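Local coordinates for probable M18-family aminopeptidase 1 (Thermotoga maritima, PDB 2GLF), which probably acts as a metal-dependent aminopeptidase that removes residues from the N-terminal end of peptides, with manganese bound in this crystal, at residues Tyr23-Phe26 with Met27-Ala30; Ser241-Ala245 with Tyr246-Asp250; Cys253-Thr256 with Ala257-Leu261; Gly423-Ser426 with Pro427-Ser431; Asp435-Glu438 with Thr439-Ala442. All coordinates share one frame; numbering follows the deposited sequence.

All five contacts are local ones, and they come one after another along the chain. Interaction 1 lies at the end of helix 13-29. Interaction 2 runs from strand 242-245 into helix 248-263, and interaction 3 continues along that helix. Interaction 4 leads from a loop into strand 429-432, and interaction 5 lies on helix 433-449, which follows. Interactions 2 and 4 have centres about 6 Å apart. Their strands pair in a small antiparallel sheet, and both supply ligands to the same manganese. Helices 13-29, 248-263 and 433-449 pack on one another, so interactions 1, 3 and 5 belong to one helical layer, with interaction 5 lying away from the metals.

Interaction 1 of 5, residues Tyr23-Phe26 with Met27-Ala30; sequences YMEF and MSKA
The carbonyl oxygen Glu25 O accepts Ser28 OG at 2.9 Å. The bond lies in the carbonyl plane, on a lone pair. Ser28 OG sits between its own backbone N and carbonyl carbon (chi1 83°), which turns it back to this oxygen. Ser28 N and Lys29 N add only weak bonds to the same atom. A regular bond of 2.9 Å joins Met27 N to Tyr23 O, and Lys29 N bonds to Phe26 O. On the buried side Met27, modelled as selenomethionine, forms a Met-aromatic contact. Its SE lies 4.7 Å from the Tyr23 ring centroid and comes in obliquely, 43° off the ring normal. Ala30 CB sits over one face of the Phe26 ring, toward its rim. The Phe26 ring also stacks on Tyr255, and the hydroxyl of Tyr23 is close to the amide of Gln248. Replacing Tyr23 with an alanine would probably leave the selenium of Met27 without its aromatic partner and open a gap beside helix 248-263. The C-terminal part of helix 13-29 thus keeps aromatic and selenium groups inward, while the Ser28 hydroxyl is satisfied by a backbone carbonyl and the Lys29 charge by Glu39.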
loop_
_atom_site.group_PDB
_atom_site.type_symbol
_atom_site.label_atom_id
_atom_site.label_comp_id
_atom_site.label_asym_id
_atom_site.label_seq_id
_atom_site.Cartn_x
_atom_site.Cartn_y
_atom_site.Cartn_z
ATOM N N TYR A 23 46.916 -3.386 28.807
ATOM C CA TYR A 23 45.870 -2.632 28.124
ATOM C C TYR A 23 44.569 -2.699 28.914
ATOM O O TYR A 23 43.925 -1.681 29.151
ATOM C CB TYR A 23 45.664 -3.198 26.709
ATOM C CG TYR A 23 44.420 -2.705 25.989
ATOM C CD1 TYR A 23 44.276 -1.366 25.620
ATOM C CD2 TYR A 23 43.374 -3.583 25.689
ATOM C CE1 TYR A 23 43.121 -0.916 24.971
ATOM C CE2 TYR A 23 42.218 -3.140 25.044
ATOM C CZ TYR A 23 42.097 -1.808 24.690
ATOM O OH TYR A 23 40.952 -1.375 24.067
HETATM N N MSE A 24 44.192 -3.905 29.325
HETATM C CA MSE A 24 42.961 -4.098 30.079
HETATM C C MSE A 24 42.921 -3.346 31.412
HETATM O O MSE A 24 41.859 -2.888 31.829
HETATM C CB MSE A 24 42.706 -5.590 30.290
HETATM C CG MSE A 24 42.403 -6.321 28.988
HETATM SE SE MSE A 24 41.825 -8.169 29.182
HETATM C CE MSE A 24 43.495 -9.055 28.720
ATOM N N GLU A 25 44.064 -3.210 32.082
ATOM C CA GLU A 25 44.102 -2.470 33.345
ATOM C C GLU A 25 43.702 -1.023 33.056
ATOM O O GLU A 25 42.800 -0.472 33.684
ATOM C CB GLU A 25 45.508 -2.507 33.952
ATOM C CG GLU A 25 45.927 -3.873 34.464
ATOM C CD GLU A 25 45.084 -4.346 35.638
ATOM O OE1 GLU A 25 45.261 -5.506 36.073
ATOM O OE2 GLU A 25 44.248 -3.558 36.131
ATOM N N PHE A 26 44.388 -0.417 32.095
ATOM C CA PHE A 26 44.115 0.951 31.684
ATOM C C PHE A 26 42.630 1.088 31.364
ATOM O O PHE A 26 41.969 2.022 31.813
ATOM C CB PHE A 26 44.932 1.274 30.433
ATOM C CG PHE A 26 44.704 2.656 29.889
ATOM C CD1 PHE A 26 45.096 3.778 30.609
ATOM C CD2 PHE A 26 44.117 2.834 28.640
ATOM C CE1 PHE A 26 44.911 5.060 30.092
ATOM C CE2 PHE A 26 43.925 4.109 28.108
ATOM C CZ PHE A 26 44.326 5.228 28.839
HETATM N N MSE A 27 42.116 0.135 30.591
HETATM C CA MSE A 27 40.721 0.131 30.165
HETATM C C MSE A 27 39.705 0.093 31.303
HETATM O O MSE A 27 38.624 0.675 31.201
HETATM C CB MSE A 27 40.483 -1.042 29.213
HETATM C CG MSE A 27 39.668 -0.682 27.979
HETATM SE SE MSE A 27 40.298 0.921 27.053
HETATM C CE MSE A 27 42.186 0.699 27.331
ATOM N N SER A 28 40.041 -0.590 32.389
ATOM C CA SER A 28 39.125 -0.662 33.522
ATOM C C SER A 28 39.080 0.678 34.245
ATOM O O SER A 28 38.230 0.891 35.097
ATOM C CB SER A 28 39.565 -1.738 34.517
ATOM O OG SER A 28 40.560 -1.234 35.394
ATOM N N LYS A 29 39.995 1.578 33.908
ATOM C CA LYS A 29 40.037 2.879 34.562
ATOM C C LYS A 29 39.596 4.029 33.649
ATOM O O LYS A 29 39.288 5.121 34.126
ATOM C CB LYS A 29 41.453 3.145 35.094
ATOM C CG LYS A 29 41.993 2.043 36.003
ATOM C CD LYS A 29 43.411 2.329 36.486
ATOM C CE LYS A 29 43.449 3.506 37.455
ATOM N NZ LYS A 29 44.839 3.863 37.883
ATOM N N ALA A 30 39.543 3.778 32.344
ATOM C CA ALA A 30 39.161 4.810 31.386
ATOM C C ALA A 30 37.792 4.601 30.718
ATOM O O ALA A 30 37.716 4.204 29.553
ATOM C CB ALA A 30 40.251 4.932 30.318
#

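Interaction 2 of 5, residues Ser241-Ala245 with Tyr246-Asp250; sequences SLIGA and YGQDD. With MN (manganese (II) ion), chain F; MN (manganese (II) ion), chain E.
Gln248 reaches back to strand 242-245 because its CG is anti to its carbonyl carbon (chi1 -87°) and the chain runs extended beyond CG (chi2 -175°). On the way Gln248 CG passes Ala245 CB at 4.0 Å. The amide carbon, Gln248 CD, ends 3.7 Å from Ile243 O. The side chains of Ile243 and Gln248 cross at about a right angle, with the CG2 branch of Ile243 beside the amide. Strand 242-245 is the middle of a three-stranded antiparallel sheet, and its backbone pairs with Ser431 and Glu429 on one neighbour. It opens with a classic beta bulge, where Ser241 and Leu242 both face Val236. Gly247 then takes the N-cap position, with a positive phi, just before helix 248-263. Asp249 turns the other way from Gln248, with CG anti to the backbone N (chi1 -172°). Its carboxylate bridges the manganese ions of chains E and F, which are 3.3 Å apart. Asp249 OD1 binds the chain E ion at 2.3 Å, and Asp249 OD2 binds the chain F ion at 2.4 Å. His92 and Asp326 also bind the first ion, along with a water 2.4 Å from it. Glu279 and His425 complete the set seen on the second. Such a bridged metal pair is the expected centre of an M18 aminopeptidase. Tyr246 points away from the strand, and its hydroxyl bonds to Pro96 O.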
loop_
_atom_site.group_PDB
_atom_site.type_symbol
_atom_site.label_atom_id
_atom_site.label_comp_id
_atom_site.label_asym_id
_atom_site.label_seq_id
_atom_site.Cartn_x
_atom_site.Cartn_y
_atom_site.Cartn_z
ATOM N N SER A 241 41.765 -15.388 22.686
ATOM C CA SER A 241 42.493 -14.552 21.740
ATOM C C SER A 241 41.922 -13.158 21.552
ATOM O O SER A 241 42.576 -12.290 20.969
ATOM C CB SER A 241 42.535 -15.231 20.377
ATOM O OG SER A 241 41.247 -15.217 19.789
ATOM N N LEU A 242 40.707 -12.934 22.033
ATOM C CA LEU A 242 40.078 -11.637 21.859
ATOM C C LEU A 242 39.919 -10.858 23.154
ATOM O O LEU A 242 39.969 -11.432 24.240
ATOM C CB LEU A 242 38.713 -11.831 21.204
ATOM C CG LEU A 242 38.776 -12.613 19.892
ATOM C CD1 LEU A 242 37.374 -12.890 19.377
ATOM C CD2 LEU A 242 39.581 -11.824 18.875
ATOM N N ILE A 243 39.743 -9.545 23.036
ATOM C CA ILE A 243 39.535 -8.701 24.207
ATOM C C ILE A 243 38.187 -8.011 24.070
ATOM O O ILE A 243 37.942 -7.290 23.099
ATOM C CB ILE A 243 40.597 -7.593 24.356
ATOM C CG1 ILE A 243 41.981 -8.198 24.602
ATOM C CG2 ILE A 243 40.232 -6.702 25.533
ATOM C CD1 ILE A 243 43.104 -7.171 24.599
ATOM N N GLY A 244 37.311 -8.242 25.042
ATOM C CA GLY A 244 36.008 -7.614 25.012
ATOM C C GLY A 244 35.967 -6.514 26.046
ATOM O O GLY A 244 36.341 -6.729 27.196
ATOM N N ALA A 245 35.528 -5.326 25.646
ATOM C CA ALA A 245 35.448 -4.209 26.576
ATOM C C ALA A 245 34.684 -3.038 25.993
ATOM O O ALA A 245 34.557 -2.898 24.773
ATOM C CB ALA A 245 36.841 -3.760 26.978
ATOM N N TYR A 246 34.182 -2.192 26.881
ATOM C CA TYR A 246 33.448 -1.015 26.467
ATOM C C TYR A 246 34.390 0.128 26.150
ATOM O O TYR A 246 35.396 0.329 26.833
ATOM C CB TYR A 246 32.501 -0.555 27.570
ATOM C CG TYR A 246 32.069 0.884 27.419
ATOM C CD1 TYR A 246 31.098 1.244 26.494
ATOM C CD2 TYR A 246 32.666 1.889 28.173
ATOM C CE1 TYR A 246 30.730 2.564 26.321
ATOM C CE2 TYR A 246 32.309 3.214 28.007
ATOM C CZ TYR A 246 31.336 3.546 27.077
ATOM O OH TYR A 246 30.954 4.864 26.919
ATOM N N GLY A 247 34.047 0.877 25.110
ATOM C CA GLY A 247 34.828 2.036 24.737
ATOM C C GLY A 247 36.122 1.738 24.038
ATOM O O GLY A 247 36.989 2.610 23.947
ATOM N N GLN A 248 36.279 0.516 23.550
ATOM C CA GLN A 248 37.503 0.194 22.843
ATOM C C GLN A 248 37.583 1.090 21.623
ATOM O O GLN A 248 38.662 1.284 21.057
ATOM C CB GLN A 248 37.534 -1.273 22.429
ATOM C CG GLN A 248 38.104 -2.161 23.512
ATOM C CD GLN A 248 38.252 -3.592 23.072
ATOM O OE1 GLN A 248 37.262 -4.292 22.851
ATOM N NE2 GLN A 248 39.496 -4.040 22.935
ATOM N N ASP A 249 36.440 1.651 21.226
ATOM C CA ASP A 249 36.428 2.540 20.078
ATOM C C ASP A 249 37.333 3.715 20.394
ATOM O O ASP A 249 36.930 4.699 21.019
ATOM C CB ASP A 249 35.033 3.057 19.749
ATOM C CG ASP A 249 35.000 3.843 18.430
ATOM O OD1 ASP A 249 35.971 4.576 18.133
ATOM O OD2 ASP A 249 33.994 3.751 17.695
ATOM N N ASP A 250 38.576 3.539 19.965
ATOM C CA ASP A 250 39.669 4.483 20.077
ATOM C C ASP A 250 40.470 4.620 21.347
ATOM O O ASP A 250 41.531 5.240 21.324
ATOM C CB ASP A 250 39.241 5.850 19.599
ATOM C CG ASP A 250 40.202 6.392 18.587
ATOM O OD1 ASP A 250 40.628 5.595 17.724
ATOM O OD2 ASP A 250 40.538 7.589 18.652
HETATM MN MN MN F . 33.037 5.853 16.997
HETATM MN MN MN E . 36.326 6.155 16.477
HETATM O O HOH W 1 36.038 4.235 15.134
#

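Interaction 3 of 5, residues Cys253-Thr256 with Ala257-Leu261; sequences CAYT and ALRAL
Tyr255 and Arg259 lie side by side and point the same way, one helical turn apart. The arginine runs over one face of the tyrosine ring. Its CG makes a CH-pi contact, with Arg259 CG 3.9 Å from the Tyr255 ring centroid and 21° off the normal. The chain then bends at both chi2 and chi3, which curls the guanidinium round to the end of the ring. There Arg259 NH1 gives a hydrogen bond of 2.9 Å to Tyr255 OH. The bond is bent, and the hydroxyl sits 25° out of the guanidinium plane. Ring and guanidinium planes stand 72° apart, so the two groups do not stack. The same residues are joined through the backbone, from Arg259 N to Tyr255 O at 2.9 Å. Arg259 NH1 has a second partner, Glu22, in a salt bridge to helix 13-29. On another side of the helix the Thr256 hydroxyl bonds back to Ile252 O. Ala257 N bonds to Cys253 O at 3.1 Å. This is an i to i+4 aromatic-arginine pair on helix 248-263, the helix whose first turn carries the metal ligand Asp249.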
loop_
_atom_site.group_PDB
_atom_site.type_symbol
_atom_site.label_atom_id
_atom_site.label_comp_id
_atom_site.label_asym_id
_atom_site.label_seq_id
_atom_site.Cartn_x
_atom_site.Cartn_y
_atom_site.Cartn_z
ATOM N N CYS A 253 43.264 2.801 20.552
ATOM C CA CYS A 253 44.262 3.484 19.753
ATOM C C CYS A 253 44.977 4.498 20.618
ATOM O O CYS A 253 46.133 4.832 20.373
ATOM C CB CYS A 253 43.613 4.175 18.568
ATOM S SG CYS A 253 43.347 3.041 17.237
ATOM N N ALA A 254 44.277 4.982 21.637
ATOM C CA ALA A 254 44.849 5.949 22.557
ATOM C C ALA A 254 45.921 5.261 23.389
ATOM O O ALA A 254 46.998 5.810 23.612
ATOM C CB ALA A 254 43.772 6.508 23.461
ATOM N N TYR A 255 45.630 4.046 23.834
ATOM C CA TYR A 255 46.580 3.308 24.653
ATOM C C TYR A 255 47.800 2.853 23.872
ATOM O O TYR A 255 48.926 3.003 24.341
ATOM C CB TYR A 255 45.920 2.091 25.293
ATOM C CG TYR A 255 46.811 1.413 26.301
ATOM C CD1 TYR A 255 47.107 2.026 27.517
ATOM C CD2 TYR A 255 47.382 0.169 26.031
ATOM C CE1 TYR A 255 47.952 1.422 28.448
ATOM C CE2 TYR A 255 48.234 -0.448 26.954
ATOM C CZ TYR A 255 48.513 0.185 28.160
ATOM O OH TYR A 255 49.355 -0.413 29.073
ATOM N N THR A 256 47.576 2.286 22.689
ATOM C CA THR A 256 48.681 1.813 21.862
ATOM C C THR A 256 49.614 2.953 21.467
ATOM O O THR A 256 50.825 2.768 21.407
ATOM C CB THR A 256 48.183 1.104 20.578
ATOM O OG1 THR A 256 47.159 1.891 19.953
ATOM C CG2 THR A 256 47.650 -0.280 20.909
ATOM N N ALA A 257 49.052 4.129 21.201
ATOM C CA ALA A 257 49.860 5.284 20.830
ATOM C C ALA A 257 50.610 5.810 22.053
ATOM O O ALA A 257 51.766 6.214 21.955
ATOM C CB ALA A 257 48.982 6.374 20.245
ATOM N N LEU A 258 49.949 5.807 23.205
ATOM C CA LEU A 258 50.574 6.265 24.436
ATOM C C LEU A 258 51.799 5.393 24.703
ATOM O O LEU A 258 52.894 5.898 24.961
ATOM C CB LEU A 258 49.605 6.130 25.609
ATOM C CG LEU A 258 49.759 7.083 26.796
ATOM C CD1 LEU A 258 49.233 6.388 28.031
ATOM C CD2 LEU A 258 51.206 7.483 27.003
ATOM N N ARG A 259 51.612 4.080 24.634
ATOM C CA ARG A 259 52.706 3.149 24.873
ATOM C C ARG A 259 53.818 3.292 23.842
ATOM O O ARG A 259 54.992 3.109 24.161
ATOM C CB ARG A 259 52.184 1.707 24.900
ATOM C CG ARG A 259 51.324 1.387 26.124
ATOM C CD ARG A 259 52.141 1.448 27.409
ATOM N NE ARG A 259 53.171 0.423 27.398
ATOM C CZ ARG A 259 52.924 -0.878 27.506
ATOM N NH1 ARG A 259 51.678 -1.306 27.645
ATOM N NH2 ARG A 259 53.917 -1.750 27.431
ATOM N N ALA A 260 53.454 3.622 22.607
ATOM C CA ALA A 260 54.444 3.803 21.554
ATOM C C ALA A 260 55.242 5.067 21.855
ATOM O O ALA A 260 56.472 5.058 21.835
ATOM C CB ALA A 260 53.759 3.925 20.205
ATOM N N LEU A 261 54.530 6.153 22.145
ATOM C CA LEU A 261 55.160 7.431 22.458
ATOM C C LEU A 261 56.212 7.254 23.530
ATOM O O LEU A 261 57.323 7.762 23.410
ATOM C CB LEU A 261 54.123 8.445 22.960
ATOM C CG LEU A 261 54.693 9.794 23.423
ATOM C CD1 LEU A 261 55.252 10.520 22.214
ATOM C CD2 LEU A 261 53.632 10.648 24.092
#

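Interaction 4 of 5, residues Gly423-Ser426 with Pro427-Ser431; sequences GMHS and PFEIS. With MN (manganese (II) ion), chain F.
Glu429 folds back onto the turn before it, and the tight part of the contact is there. Glu429 OE2 accepts His425 N at 2.6 Å, in a nearly straight bond (164°) that uses the anti lone pair of the oxygen. The glutamate chain is extended beyond CG and lies alongside Met424, a selenomethionine, with Met424 CG 3.7 Å from Glu429 OE2. The same oxygen is near the plane of the His425 ring, at its edge. Gly423 O is gripped twice from within the turn. Ser426 OG bonds to Gly423 O at 2.6 Å, in the carbonyl plane and on a lone pair, and Ser426 N bonds to it at 3.1 Å. The far side is looser. Phe428 N makes only a weak bond of 3.4 Å to Ser426 OG, and the Phe428 side chain leads away from the turn. That side is not open to solvent, since Ser129 of the second subunit packs on Phe428. The second subunit also sets His167, a predicted zinc ligand, edge-to-face against the His425 ring. His425 ND1 bonds to Gly121 O, which fixes the ring. His425 NE2 then binds manganese at 2.4 Å, with Asp249 and Glu279 as fellow ligands. Gly423-Ser426 is a type II beta turn with His425 in its third position, and it presents a ligand to the metal centre of an M18 aminopeptidase.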
loop_
_atom_site.group_PDB
_atom_site.type_symbol
_atom_site.label_atom_id
_atom_site.label_comp_id
_atom_site.label_asym_id
_atom_site.label_seq_id
_atom_site.Cartn_x
_atom_site.Cartn_y
_atom_site.Cartn_z
ATOM N N GLY A 423 31.373 -5.431 16.553
ATOM C CA GLY A 423 30.394 -4.814 17.427
ATOM C C GLY A 423 30.792 -3.416 17.873
ATOM O O GLY A 423 30.619 -3.049 19.042
HETATM N N MSE A 424 31.329 -2.624 16.953
HETATM C CA MSE A 424 31.727 -1.264 17.289
HETATM C C MSE A 424 30.509 -0.498 17.834
HETATM O O MSE A 424 29.394 -0.666 17.352
HETATM C CB MSE A 424 32.290 -0.566 16.048
HETATM C CG MSE A 424 33.133 0.670 16.341
HETATM SE SE MSE A 424 33.879 1.490 14.732
HETATM C CE MSE A 424 33.098 3.265 14.867
ATOM N N HIS A 425 30.742 0.332 18.847
ATOM C CA HIS A 425 29.711 1.137 19.508
ATOM C C HIS A 425 28.795 0.393 20.471
ATOM O O HIS A 425 27.988 1.013 21.159
ATOM C CB HIS A 425 28.867 1.897 18.494
ATOM C CG HIS A 425 29.554 3.099 17.935
ATOM N ND1 HIS A 425 28.872 4.148 17.362
ATOM C CD2 HIS A 425 30.864 3.430 17.882
ATOM C CE1 HIS A 425 29.730 5.076 16.983
ATOM N NE2 HIS A 425 30.947 4.664 17.288
ATOM N N SER A 426 28.916 -0.927 20.534
ATOM C CA SER A 426 28.097 -1.703 21.455
ATOM C C SER A 426 28.698 -1.545 22.848
ATOM O O SER A 426 29.822 -1.067 22.995
ATOM C CB SER A 426 28.117 -3.176 21.067
ATOM O OG SER A 426 29.422 -3.710 21.206
ATOM N N PRO A 427 27.957 -1.938 23.890
ATOM C CA PRO A 427 28.469 -1.819 25.259
ATOM C C PRO A 427 29.611 -2.798 25.543
ATOM O O PRO A 427 30.192 -2.783 26.627
ATOM C CB PRO A 427 27.239 -2.119 26.113
ATOM C CG PRO A 427 26.111 -1.652 25.250
ATOM C CD PRO A 427 26.509 -2.199 23.901
ATOM N N PHE A 428 29.937 -3.638 24.564
ATOM C CA PHE A 428 30.994 -4.634 24.738
ATOM C C PHE A 428 31.660 -4.932 23.389
ATOM O O PHE A 428 31.371 -5.948 22.751
ATOM C CB PHE A 428 30.387 -5.925 25.330
ATOM C CG PHE A 428 31.395 -6.845 25.983
ATOM C CD1 PHE A 428 32.022 -6.485 27.172
ATOM C CD2 PHE A 428 31.705 -8.081 25.413
ATOM C CE1 PHE A 428 32.942 -7.343 27.785
ATOM C CE2 PHE A 428 32.628 -8.946 26.024
ATOM C CZ PHE A 428 33.243 -8.574 27.210
ATOM N N GLU A 429 32.548 -4.041 22.956
ATOM C CA GLU A 429 33.246 -4.221 21.685
ATOM C C GLU A 429 34.296 -5.322 21.793
ATOM O O GLU A 429 34.786 -5.624 22.877
ATOM C CB GLU A 429 33.898 -2.907 21.252
ATOM C CG GLU A 429 32.917 -1.749 21.184
ATOM C CD GLU A 429 33.582 -0.422 20.864
ATOM O OE1 GLU A 429 34.664 -0.148 21.427
ATOM O OE2 GLU A 429 33.015 0.356 20.063
ATOM N N ILE A 430 34.632 -5.920 20.656
ATOM C CA ILE A 430 35.610 -6.998 20.602
ATOM C C ILE A 430 36.782 -6.649 19.678
ATOM O O ILE A 430 36.586 -6.165 18.558
ATOM C CB ILE A 430 34.940 -8.330 20.112
ATOM C CG1 ILE A 430 34.739 -9.291 21.282
ATOM C CG2 ILE A 430 35.810 -9.025 19.085
ATOM C CD1 ILE A 430 33.772 -8.826 22.311
ATOM N N SER A 431 37.997 -6.896 20.162
ATOM C CA SER A 431 39.214 -6.649 19.397
ATOM C C SER A 431 40.140 -7.838 19.609
ATOM O O SER A 431 39.931 -8.634 20.519
ATOM C CB SER A 431 39.907 -5.377 19.881
ATOM O OG SER A 431 40.420 -5.550 21.189
HETATM MN MN MN F . 33.037 5.853 16.997
#

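Interaction 5 of 5, residues Asp435-Glu438 with Thr439-Ala442; sequences DLFE and TYVA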
loop_
_atom_site.group_PDB
_atom_site.type_symbol
_atom_site.label_atom_id
_atom_site.label_comp_id
_atom_site.label_asym_id
_atom_site.label_seq_id
_atom_site.Cartn_x
_atom_site.Cartn_y
_atom_site.Cartn_z
ATOM N N ASP A 435 46.196 -7.978 17.347
ATOM C CA ASP A 435 46.128 -6.697 16.657
ATOM C C ASP A 435 46.467 -5.560 17.612
ATOM O O ASP A 435 47.177 -4.616 17.250
ATOM C CB ASP A 435 44.740 -6.475 16.040
ATOM C CG ASP A 435 44.453 -7.423 14.876
ATOM O OD1 ASP A 435 45.399 -7.814 14.160
ATOM O OD2 ASP A 435 43.272 -7.763 14.663
ATOM N N LEU A 436 45.964 -5.656 18.836
ATOM C CA LEU A 436 46.228 -4.641 19.846
ATOM C C LEU A 436 47.738 -4.380 19.888
ATOM O O LEU A 436 48.195 -3.237 19.781
ATOM C CB LEU A 436 45.738 -5.144 21.205
ATOM C CG LEU A 436 45.664 -4.248 22.446
ATOM C CD1 LEU A 436 46.516 -4.862 23.538
ATOM C CD2 LEU A 436 46.107 -2.827 22.139
ATOM N N PHE A 437 48.501 -5.462 20.021
ATOM C CA PHE A 437 49.955 -5.408 20.090
ATOM C C PHE A 437 50.575 -4.890 18.805
ATOM O O PHE A 437 51.401 -3.977 18.824
ATOM C CB PHE A 437 50.507 -6.803 20.373
ATOM C CG PHE A 437 51.991 -6.835 20.645
ATOM C CD1 PHE A 437 52.511 -6.293 21.821
ATOM C CD2 PHE A 437 52.866 -7.421 19.734
ATOM C CE1 PHE A 437 53.875 -6.335 22.087
ATOM C CE2 PHE A 437 54.231 -7.466 19.989
ATOM C CZ PHE A 437 54.737 -6.920 21.172
ATOM N N GLU A 438 50.179 -5.474 17.685
ATOM C CA GLU A 438 50.748 -5.067 16.417
ATOM C C GLU A 438 50.507 -3.599 16.098
ATOM O O GLU A 438 51.296 -2.974 15.384
ATOM C CB GLU A 438 50.215 -5.942 15.290
ATOM C CG GLU A 438 51.065 -5.854 14.034
ATOM C CD GLU A 438 52.489 -6.329 14.257
ATOM O OE1 GLU A 438 53.310 -6.217 13.326
ATOM O OE2 GLU A 438 52.788 -6.821 15.361
ATOM N N THR A 439 49.413 -3.049 16.614
ATOM C CA THR A 439 49.110 -1.643 16.379
ATOM C C THR A 439 50.202 -0.848 17.073
ATOM O O THR A 439 50.792 0.066 16.490
ATOM C CB THR A 439 47.744 -1.264 16.959
ATOM O OG1 THR A 439 46.716 -1.882 16.176
ATOM C CG2 THR A 439 47.557 0.250 16.946
ATOM N N TYR A 440 50.467 -1.224 18.321
ATOM C CA TYR A 440 51.512 -0.605 19.135
ATOM C C TYR A 440 52.855 -0.647 18.404
ATOM O O TYR A 440 53.641 0.289 18.470
ATOM C CB TYR A 440 51.639 -1.360 20.460
ATOM C CG TYR A 440 52.977 -1.190 21.133
ATOM C CD1 TYR A 440 53.342 0.027 21.714
ATOM C CD2 TYR A 440 53.885 -2.243 21.180
ATOM C CE1 TYR A 440 54.582 0.187 22.324
ATOM C CE2 TYR A 440 55.124 -2.096 21.786
ATOM C CZ TYR A 440 55.468 -0.881 22.355
ATOM O OH TYR A 440 56.706 -0.736 22.937
ATOM N N VAL A 441 53.115 -1.756 17.726
ATOM C CA VAL A 441 54.350 -1.911 16.981
ATOM C C VAL A 441 54.351 -0.956 15.794
ATOM O O VAL A 441 55.324 -0.238 15.570
ATOM C CB VAL A 441 54.510 -3.347 16.470
ATOM C CG1 VAL A 441 55.789 -3.467 15.661
ATOM C CG2 VAL A 441 54.526 -4.311 17.641
ATOM N N ALA A 442 53.254 -0.948 15.040
ATOM C CA ALA A 442 53.124 -0.078 13.877
ATOM C C ALA A 442 53.297 1.393 14.265
ATOM O O ALA A 442 54.080 2.116 13.649
ATOM C CB ALA A 442 51.769 -0.295 13.215
#
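Thr439 starts its path at CB, which lies 3.4 Å from Asp435 O, one turn back. With OG1 anti to the carbonyl carbon (chi1 -70°), the hydroxyl stays on the same side and bonds to that oxygen. Thr439 OG1 is 3.0 Å from Asp435 O and approaches from above the carbonyl plane. Thr439 N reaches the same Asp435 O at 2.8 Å, so two donors grip one acceptor. The methyl CG2 packs against Thr256 of helix 248-263. A valine here would probably leave Asp435 O with its backbone bond alone and lose the hydroxyl's hold on the preceding turn. On another side of the helix Val441 CG2 sits over one face of the Phe437 ring, 3.9 Å from Phe437 CE2. The Phe437 and Tyr440 rings are oblique to each other, with centroids 6.0 Å apart and planes at 45°. Glu438 OE2 touches Val441 CG2, while Glu438 OE1 bonds to Ile386 N. Asp435 uses its carboxylate on Gly348 N and Gly350 N. A threonine hydroxyl bonded to the carbonyl four residues back is a familiar side-chain-to-backbone bond within helices, and here it lies on helix 433-449 where that helix packs against helix 248-263.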